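PDB 4PMH: pectinesterase from Sitophilus oryzae, which hydrolyses the methyl esters of pectin, releasing methanol and leaving demethylated polygalacturonate, and probably helps the weevil digest plant cell walls. Local coordinates for residues 12-15 against 16-19; 170-173 against 174-178; 133-136 against 137-141. All blocks are in the same frame, centred on the assembly; numbering follows the deposited sequence.

Interaction 1 (12-15 against 16-19)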
ATOM      1  N   ILE A  12     -14.904  -6.648  17.422  1.00 13.28           N
ATOM      2  CA  ILE A  12     -14.947  -7.824  16.572  1.00 12.98           C
ATOM      3  C   ILE A  12     -16.303  -7.893  15.896  1.00 13.04           C
ATOM      4  O   ILE A  12     -17.326  -7.756  16.543  1.00 13.94           O
ATOM      5  CB  ILE A  12     -14.753  -9.128  17.401  1.00 12.53           C
ATOM      6  CG1 ILE A  12     -13.456  -9.078  18.204  1.00 12.61           C
ATOM      7  CG2 ILE A  12     -14.837 -10.372  16.512  1.00 12.33           C
ATOM      8  CD1 ILE A  12     -12.174  -8.982  17.393  1.00 12.44           C
ATOM      9  N   LEU A  13     -16.308  -8.126  14.597  1.00 13.53           N
ATOM     10  CA  LEU A  13     -17.548  -8.283  13.843  1.00 13.54           C
ATOM     11  C   LEU A  13     -18.316  -9.543  14.266  1.00 13.75           C
ATOM     12  O   LEU A  13     -17.720 -10.576  14.584  1.00 13.27           O
ATOM     13  CB  LEU A  13     -17.248  -8.391  12.351  1.00 14.00           C
ATOM     14  CG  LEU A  13     -16.583  -7.205  11.630  1.00 14.08           C
ATOM     15  CD1 LEU A  13     -16.410  -7.530  10.152  1.00 14.49           C
ATOM     16  CD2 LEU A  13     -17.354  -5.910  11.796  1.00 14.26           C
ATOM     17  N   THR A  14     -19.634  -9.452  14.222  1.00 13.28           N
ATOM     18  CA  THR A  14     -20.488 -10.613  14.384  1.00 13.28           C
ATOM     19  C   THR A  14     -20.436 -11.455  13.132  1.00 13.66           C
ATOM     20  O   THR A  14     -20.071 -10.962  12.059  1.00 13.20           O
ATOM     21  CB  THR A  14     -21.943 -10.205  14.658  1.00 13.31           C
ATOM     22  OG1 THR A  14     -22.506  -9.548  13.513  1.00 12.95           O
ATOM     23  CG2 THR A  14     -22.023  -9.273  15.859  1.00 13.00           C
ATOM     24  N   ALA A  15     -20.853 -12.712  13.246  1.00 14.38           N
ATOM     25  CA  ALA A  15     -20.930 -13.589  12.071  1.00 15.28           C
ATOM     26  C   ALA A  15     -21.770 -12.985  10.955  1.00 15.08           C
ATOM     27  O   ALA A  15     -21.460 -13.128   9.766  1.00 16.13           O
ATOM     28  CB  ALA A  15     -21.471 -14.958  12.461  1.00 16.20           C
ATOM     29  N   SER A  16     -22.846 -12.317  11.336  1.00 15.82           N
ATOM     30  CA  SER A  16     -23.775 -11.708  10.381  1.00 15.83           C
ATOM     31  C   SER A  16     -23.115 -10.516   9.671  1.00 15.40           C
ATOM     32  O   SER A  16     -23.128 -10.404   8.448  1.00 15.85           O
ATOM     33  CB  SER A  16     -25.017 -11.243  11.155  1.00 16.51           C
ATOM     34  OG  SER A  16     -26.030 -10.831  10.286  1.00 17.94           O
ATOM     35  N   GLU A  17     -22.563  -9.618  10.470  1.00 14.91           N
ATOM     36  CA  GLU A  17     -21.757  -8.506   9.956  1.00 15.20           C
ATOM     37  C   GLU A  17     -20.640  -8.944   8.985  1.00 15.95           C
ATOM     38  O   GLU A  17     -20.416  -8.295   7.946  1.00 15.18           O
ATOM     39  CB  GLU A  17     -21.164  -7.750  11.135  1.00 14.22           C
ATOM     40  CG  GLU A  17     -22.162  -6.852  11.853  1.00 14.06           C
ATOM     41  CD  GLU A  17     -21.593  -6.253  13.128  1.00 13.83           C
ATOM     42  OE1 GLU A  17     -20.596  -6.798  13.646  1.00 14.79           O
ATOM     43  OE2 GLU A  17     -22.147  -5.261  13.659  1.00 14.17           O
ATOM     44  N   SER A  18     -19.958 -10.047   9.316  1.00 17.83           N
ATOM     45  CA  SER A  18     -18.878 -10.579   8.475  1.00 19.37           C
ATOM     46  C   SER A  18     -19.308 -10.848   7.045  1.00 19.61           C
ATOM     47  O   SER A  18     -18.513 -10.680   6.133  1.00 16.99           O
ATOM     48  CB  SER A  18     -18.252 -11.853   9.074  1.00 21.24           C
ATOM     49  OG  SER A  18     -19.090 -12.987   8.911  1.00 24.82           O
ATOM     50  N   ASN A  19     -20.570 -11.243   6.840  1.00 21.57           N
ATOM     51  CA  ASN A  19     -21.065 -11.534   5.483  1.00 24.23           C
ATOM     52  C   ASN A  19     -21.086 -10.302   4.555  1.00 24.32           C
ATOM     53  O   ASN A  19     -21.162 -10.449   3.329  1.00 26.18           O
ATOM     54  CB  ASN A  19     -22.474 -12.173   5.520  1.00 24.93           C
ATOM     55  CG  ASN A  19     -22.509 -13.507   6.238  1.00 26.54           C
ATOM     56  OD1 ASN A  19     -23.288 -13.702   7.184  1.00 28.86           O
ATOM     57  ND2 ASN A  19     -21.677 -14.440   5.797  1.00 27.81           N
TER
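Glu17 OE1 is gripped by two groups: the backbone N of Thr14 donates to it at 2.9 Å, and Arg346, further along the chain, makes a salt bridge to it. The bond from Thr14 is almost straight, 171° at the hydrogen, and reaches the carboxylate on its anti side, 28° out of its plane. The reciprocal bond runs from Glu17 N to Thr14 OG1 at 3.0 Å. Side chain to backbone in both directions makes this a capping box, with Thr14 as the N-cap of the short helix 15-18. Thr14 OG1 is rotated between its own N and carbonyl carbon (chi1 66°), which turns it to the first turn of the helix, and Thr14 CG2 lies 3.6 Å from Glu17 OE1. Beyond CG the glutamate chain is extended, and its carboxylate folds back past the threonine, with Glu17 CG 3.2 Å from Thr14 OG1. Leu13 also touches the carboxylate: Leu13 CD2 lies 3.8 Å from Glu17 OE1, and the leucine side chain packs on Trp357 of the strand 355-359. Inside the turn, Ser18 N donates to Thr14 O at 2.9 Å, and Ser18 OG makes a short bond of 2.5 Å to Ala15 O. Were Glu17 replaced by an alanine, Thr14 N and the Arg346 guanidinium would probably lose their shared acceptor, and the cap would be left with the threonine's half of the box. Arg346 also bonds to Ile12 O, so one guanidinium ties the backbone ahead of the helix to the cap. With Thr14 N donating to OE1 and the arginine charge set against the carboxylate, these two donors would probably favour an ionised glutamate.

Interaction 2 (170-173 against 174-178)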
ATOM      1  N   ALA A 170      15.302   3.884   2.235  1.00 20.79           N
ATOM      2  CA  ALA A 170      15.579   4.982   3.164  1.00 22.74           C
ATOM      3  C   ALA A 170      15.211   4.611   4.599  1.00 25.14           C
ATOM      4  O   ALA A 170      14.047   4.313   4.894  1.00 25.57           O
ATOM      5  CB  ALA A 170      14.841   6.240   2.754  1.00 21.60           C
ATOM      6  N   LYS A 171      16.224   4.629   5.459  1.00 26.54           N
ATOM      7  CA  LYS A 171      16.073   4.475   6.901  1.00 30.28           C
ATOM      8  C   LYS A 171      17.078   5.414   7.633  1.00 28.63           C
ATOM      9  O   LYS A 171      17.583   5.097   8.707  1.00 28.29           O
ATOM     10  CB  LYS A 171      16.283   3.006   7.301  1.00 32.75           C
ATOM     11  CG  LYS A 171      17.524   2.360   6.693  1.00 35.31           C
ATOM     12  CD  LYS A 171      17.691   0.903   7.114  1.00 38.22           C
ATOM     13  CE  LYS A 171      18.618   0.743   8.313  1.00 41.53           C
ATOM     14  NZ  LYS A 171      18.968  -0.689   8.561  1.00 44.19           N
ATOM     15  N   ASN A 172      17.307   6.590   7.059  1.00 26.03           N
ATOM     16  CA  ASN A 172      18.445   7.444   7.434  1.00 24.93           C
ATOM     17  C   ASN A 172      18.259   8.131   8.803  1.00 26.51           C
ATOM     18  O   ASN A 172      19.224   8.310   9.557  1.00 25.96           O
ATOM     19  CB  ASN A 172      18.696   8.453   6.305  1.00 23.91           C
ATOM     20  CG  ASN A 172      18.850   7.768   4.950  1.00 23.27           C
ATOM     21  OD1 ASN A 172      19.848   7.102   4.700  1.00 22.26           O
ATOM     22  ND2 ASN A 172      17.854   7.914   4.079  1.00 23.01           N
ATOM     23  N   THR A 173      17.014   8.517   9.097  1.00 27.16           N
ATOM     24  CA  THR A 173      16.588   8.950  10.430  1.00 28.29           C
ATOM     25  C   THR A 173      15.269   8.255  10.753  1.00 29.76           C
ATOM     26  O   THR A 173      14.650   7.655   9.879  1.00 29.47           O
ATOM     27  CB  THR A 173      16.335  10.467  10.503  1.00 27.64           C
ATOM     28  OG1 THR A 173      15.090  10.775   9.862  1.00 26.90           O
ATOM     29  CG2 THR A 173      17.470  11.271   9.839  1.00 27.95           C
ATOM     30  N   GLY A 174      14.826   8.366  12.003  1.00 29.73           N
ATOM     31  CA  GLY A 174      13.525   7.834  12.402  1.00 29.75           C
ATOM     32  C   GLY A 174      12.341   8.652  11.898  1.00 29.90           C
ATOM     33  O   GLY A 174      11.205   8.260  12.079  1.00 30.62           O
ATOM     34  N   ASP A 175      12.590   9.803  11.282  1.00 30.35           N
ATOM     35  CA  ASP A 175      11.506  10.671  10.813  1.00 31.06           C
ATOM     36  C   ASP A 175      11.221  10.589   9.301  1.00 28.12           C
ATOM     37  O   ASP A 175      10.291  11.243   8.828  1.00 29.65           O
ATOM     38  CB  ASP A 175      11.796  12.144  11.193  1.00 33.08           C
ATOM     39  CG  ASP A 175      11.454  12.479  12.657  1.00 35.62           C
ATOM     40  OD1 ASP A 175      10.978  11.597  13.404  1.00 37.33           O
ATOM     41  OD2 ASP A 175      11.663  13.652  13.061  1.00 38.41           O
ATOM     42  N   GLN A 176      11.988   9.816   8.539  1.00 26.25           N
ATOM     43  CA  GLN A 176      11.831   9.825   7.072  1.00 24.03           C
ATOM     44  C   GLN A 176      10.694   8.930   6.540  1.00 22.65           C
ATOM     45  O   GLN A 176      10.580   7.793   6.936  1.00 24.14           O
ATOM     46  CB  GLN A 176      13.140   9.435   6.379  1.00 23.88           C
ATOM     47  CG  GLN A 176      14.275  10.449   6.569  1.00 24.59           C
ATOM     48  CD  GLN A 176      15.463  10.149   5.686  1.00 24.96           C
ATOM     49  OE1 GLN A 176      15.610   9.028   5.180  1.00 23.79           O
ATOM     50  NE2 GLN A 176      16.324  11.149   5.479  1.00 25.91           N
ATOM     51  N   GLN A 177       9.899   9.467   5.612  1.00 21.18           N
ATOM     52  CA  GLN A 177       8.877   8.720   4.870  1.00 19.52           C
ATOM     53  C   GLN A 177       9.490   8.359   3.530  1.00 17.53           C
ATOM     54  O   GLN A 177      10.207   9.173   2.958  1.00 16.73           O
ATOM     55  CB  GLN A 177       7.632   9.592   4.602  1.00 20.22           C
ATOM     56  CG  GLN A 177       6.950  10.183   5.834  1.00 21.49           C
ATOM     57  CD  GLN A 177       7.639  11.445   6.361  1.00 23.96           C
ATOM     58  OE1 GLN A 177       8.530  12.003   5.721  1.00 23.91           O
ATOM     59  NE2 GLN A 177       7.222  11.895   7.542  1.00 27.07           N
ATOM     60  N   ALA A 178       9.215   7.165   3.013  1.00 15.62           N
ATOM     61  CA  ALA A 178       9.800   6.753   1.736  1.00 14.35           C
ATOM     62  C   ALA A 178       8.964   5.648   1.088  1.00 13.92           C
ATOM     63  O   ALA A 178       8.964   4.509   1.538  1.00 13.25           O
ATOM     64  CB  ALA A 178      11.234   6.288   1.934  1.00 14.34           C
TER
HETATM   65  O   HOH W   1      11.316   5.025   5.690  1.00 18.49           O
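Gln176 reaches back across its loop to Asn172 from the last position of a type I beta turn, Thr173 to Gln176, in the loop between strands 165-168 and 181-183 of the right-handed parallel beta-helix. Its CB points toward the opposing limb. Gln176 CG comes next, resting 3.4 Å from Thr173 OG1. Gln176 CD then passes Asn172 CB at 3.7 Å, and NE2 runs beside the same methylene. At the tip Gln176 OE1 takes a hydrogen bond from Asn172 ND2, 2.7 Å long, in the plane of the glutamine carbonyl and on a lone pair. The donor is just as well aimed, since OE1 lies only 10° out of the Asn172 amide plane, although the two amide planes stand 73° apart. Asn172 ND2 has a second acceptor in Asn106 OD1, so the amide is held at a fixed rotation. Thr173 OG1, set between its N and carbonyl carbon (chi1 76°), accepts from Asp175 N at 3.0 Å, an ST turn that steadies the loop. Gln177, probably substrate-binding as in relatives, points its CB away from residues 170-173, and its OE1 bonds to Gln110. Ala178 lies near Asp200, the likely proton donor. A water 2.9 Å from Ala170 O and 3.1 Å from Gln176 O may bridge the limbs, though it has more acceptors than protons. They also meet through methyls, Ala170 CB lying 3.7 Å from Ala178 CB.

Interaction 3 (133-136 against 137-141)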
ATOM      1  N   MET A 133       5.080  13.888 -14.722  1.00 17.64           N
ATOM      2  CA  MET A 133       5.276  13.357 -13.364  1.00 17.45           C
ATOM      3  C   MET A 133       6.671  13.718 -12.848  1.00 17.05           C
ATOM      4  O   MET A 133       6.804  14.267 -11.761  1.00 16.38           O
ATOM      5  CB  MET A 133       5.081  11.839 -13.312  1.00 17.75           C
ATOM      6  CG  MET A 133       3.659  11.388 -13.577  1.00 18.44           C
ATOM      7  SD  MET A 133       3.529   9.597 -13.790  1.00 19.06           S
ATOM      8  CE  MET A 133       3.958   9.005 -12.156  1.00 19.38           C
ATOM      9  N   TYR A 134       7.701  13.394 -13.630  1.00 17.03           N
ATOM     10  CA  TYR A 134       9.094  13.702 -13.245  1.00 16.70           C
ATOM     11  C   TYR A 134       9.284  15.206 -12.979  1.00 16.96           C
ATOM     12  O   TYR A 134       9.802  15.627 -11.913  1.00 16.19           O
ATOM     13  CB  TYR A 134      10.083  13.176 -14.306  1.00 17.19           C
ATOM     14  CG  TYR A 134      11.430  13.867 -14.250  1.00 17.42           C
ATOM     15  CD1 TYR A 134      12.316  13.615 -13.208  1.00 17.46           C
ATOM     16  CD2 TYR A 134      11.794  14.807 -15.206  1.00 17.42           C
ATOM     17  CE1 TYR A 134      13.538  14.267 -13.124  1.00 17.16           C
ATOM     18  CE2 TYR A 134      13.023  15.462 -15.133  1.00 18.14           C
ATOM     19  CZ  TYR A 134      13.886  15.190 -14.085  1.00 18.07           C
ATOM     20  OH  TYR A 134      15.120  15.825 -14.000  1.00 19.57           O
ATOM     21  N   ASN A 135       8.833  16.015 -13.930  1.00 17.48           N
ATOM     22  CA  ASN A 135       8.978  17.457 -13.831  1.00 19.54           C
ATOM     23  C   ASN A 135       8.259  18.058 -12.612  1.00 19.02           C
ATOM     24  O   ASN A 135       8.772  18.976 -11.973  1.00 19.29           O
ATOM     25  CB  ASN A 135       8.528  18.144 -15.121  1.00 20.83           C
ATOM     26  CG  ASN A 135       8.795  19.644 -15.096  1.00 23.70           C
ATOM     27  OD1 ASN A 135       9.874  20.094 -14.684  1.00 24.26           O
ATOM     28  ND2 ASN A 135       7.813  20.425 -15.521  1.00 25.90           N
ATOM     29  N   SER A 136       7.093  17.523 -12.269  1.00 20.04           N
ATOM     30  CA  SER A 136       6.359  18.002 -11.099  1.00 20.88           C
ATOM     31  C   SER A 136       7.118  17.726  -9.803  1.00 20.12           C
ATOM     32  O   SER A 136       7.036  18.503  -8.865  1.00 24.57           O
ATOM     33  CB  SER A 136       4.962  17.379 -11.020  1.00 22.42           C
ATOM     34  OG  SER A 136       5.038  16.091 -10.443  1.00 23.90           O
ATOM     35  N   CYS A 137       7.866  16.630  -9.743  1.00 18.29           N
ATOM     36  CA  CYS A 137       8.746  16.374  -8.618  1.00 16.62           C
ATOM     37  C   CYS A 137      10.049  17.186  -8.709  1.00 16.45           C
ATOM     38  O   CYS A 137      10.525  17.731  -7.704  1.00 15.52           O
ATOM     39  CB  CYS A 137       9.054  14.886  -8.530  1.00 17.14           C
ATOM     40  SG  CYS A 137       7.566  13.925  -8.183  1.00 17.57           S
ATOM     41  N   ALA A 138      10.597  17.276  -9.914  1.00 16.15           N
ATOM     42  CA  ALA A 138      11.849  18.001 -10.167  1.00 16.62           C
ATOM     43  C   ALA A 138      11.714  19.484  -9.861  1.00 16.85           C
ATOM     44  O   ALA A 138      12.684  20.129  -9.462  1.00 16.75           O
ATOM     45  CB  ALA A 138      12.297  17.805 -11.603  1.00 16.67           C
ATOM     46  N   SER A 139      10.503  20.007 -10.020  1.00 17.24           N
ATOM     47  CA  SER A 139      10.262  21.436  -9.864  1.00 18.37           C
ATOM     48  C   SER A 139       9.915  21.913  -8.459  1.00 18.83           C
ATOM     49  O   SER A 139       9.696  23.109  -8.265  1.00 18.37           O
ATOM     50  CB  SER A 139       9.167  21.856 -10.813  1.00 19.08           C
ATOM     51  OG  SER A 139       9.549  21.491 -12.115  1.00 21.41           O
ATOM     52  N   LYS A 140       9.893  21.002  -7.488  1.00 18.90           N
ATOM     53  CA  LYS A 140       9.600  21.346  -6.101  1.00 20.24           C
ATOM     54  C   LYS A 140      10.768  22.110  -5.540  1.00 20.40           C
ATOM     55  O   LYS A 140      11.821  22.142  -6.150  1.00 20.47           O
ATOM     56  CB  LYS A 140       9.407  20.067  -5.298  1.00 21.52           C
ATOM     57  CG  LYS A 140       8.171  19.260  -5.695  1.00 23.06           C
ATOM     58  CD  LYS A 140       7.198  19.147  -4.541  1.00 24.25           C
ATOM     59  CE  LYS A 140       5.809  18.713  -4.974  1.00 24.99           C
ATOM     60  NZ  LYS A 140       5.852  17.457  -5.743  1.00 25.90           N
ATOM     61  N   SER A 141      10.605  22.721  -4.375  1.00 21.56           N
ATOM     62  CA  SER A 141      11.761  23.304  -3.684  1.00 23.54           C
ATOM     63  C   SER A 141      11.953  22.686  -2.302  1.00 22.45           C
ATOM     64  O   SER A 141      10.974  22.368  -1.621  1.00 23.40           O
ATOM     65  CB  SER A 141      11.606  24.810  -3.551  1.00 24.49           C
ATOM     66  OG  SER A 141      12.872  25.391  -3.335  1.00 27.93           O
TER
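The backbone closes the last turn of helix 131-138 with i to i+4 bonds, Cys137 N to Met133 O and Ala138 N to Tyr134 O, the second of them 2.7 Å long. Tyr134 swings its ring over the following turn with CG opposite its own N (chi1 159°), and Ala138 CB sits above one face, offset toward the rim. That is a CH-pi contact, with Ala138 CB 4.2 Å from the centroid of the Tyr134 ring and 20° off its normal; the ring also stacks with Phe124. Met133 O is held twice, since Ser136 OG donates to it at 2.9 Å from the same face of the carbonyl as Cys137 N. This helix packs against two adjacent strands of the parallel beta-helix: Met133 leans on Tyr81 of strand 80-82 and on Trp153 of strand 152-154, while Cys137 is bound by a disulfide to Cys148, which fastens the end of the helix to the following helix 145-148. Past the last helical residue, Ser139 turns back on Asn135. Ser139 N donates to Asn135 O at 2.8 Å, and Ser139 OG reaches the same oxygen at 2.6 Å from the opposite face, so the Asn135 carbonyl oxygen accepts two hydrogen bonds. Asn135 OD1 also comes within 2.9 Å of Ser139 OG. Lys140 is bent at chi2 and chi4, a shape that brings its NZ around to Ser136 O for a weak bond of 3.5 Å.

How the interactions relate
Interactions 1 and 3 both sit at helix ends but at opposite ones: 12-15 with 16-19 starts a short helix, while 133-136 with 137-141 finishes one. All three contacts are part buried, part exposed. Interaction 1 lies across the chain's centre from the other two, about 38 Å from interaction 2 and about 46 Å from interaction 3, centre to centre, and it rests on the last strand of the large sheet. Charge matters there, whereas interaction 2 relies on neutral amides and hydroxyls beside the probable active site, and interaction 3 combines carbonyl bonds with an aromatic face and a disulfide. Interactions 2 and 3 are nearer neighbours, their nearest atoms about 12 Å apart, without touching.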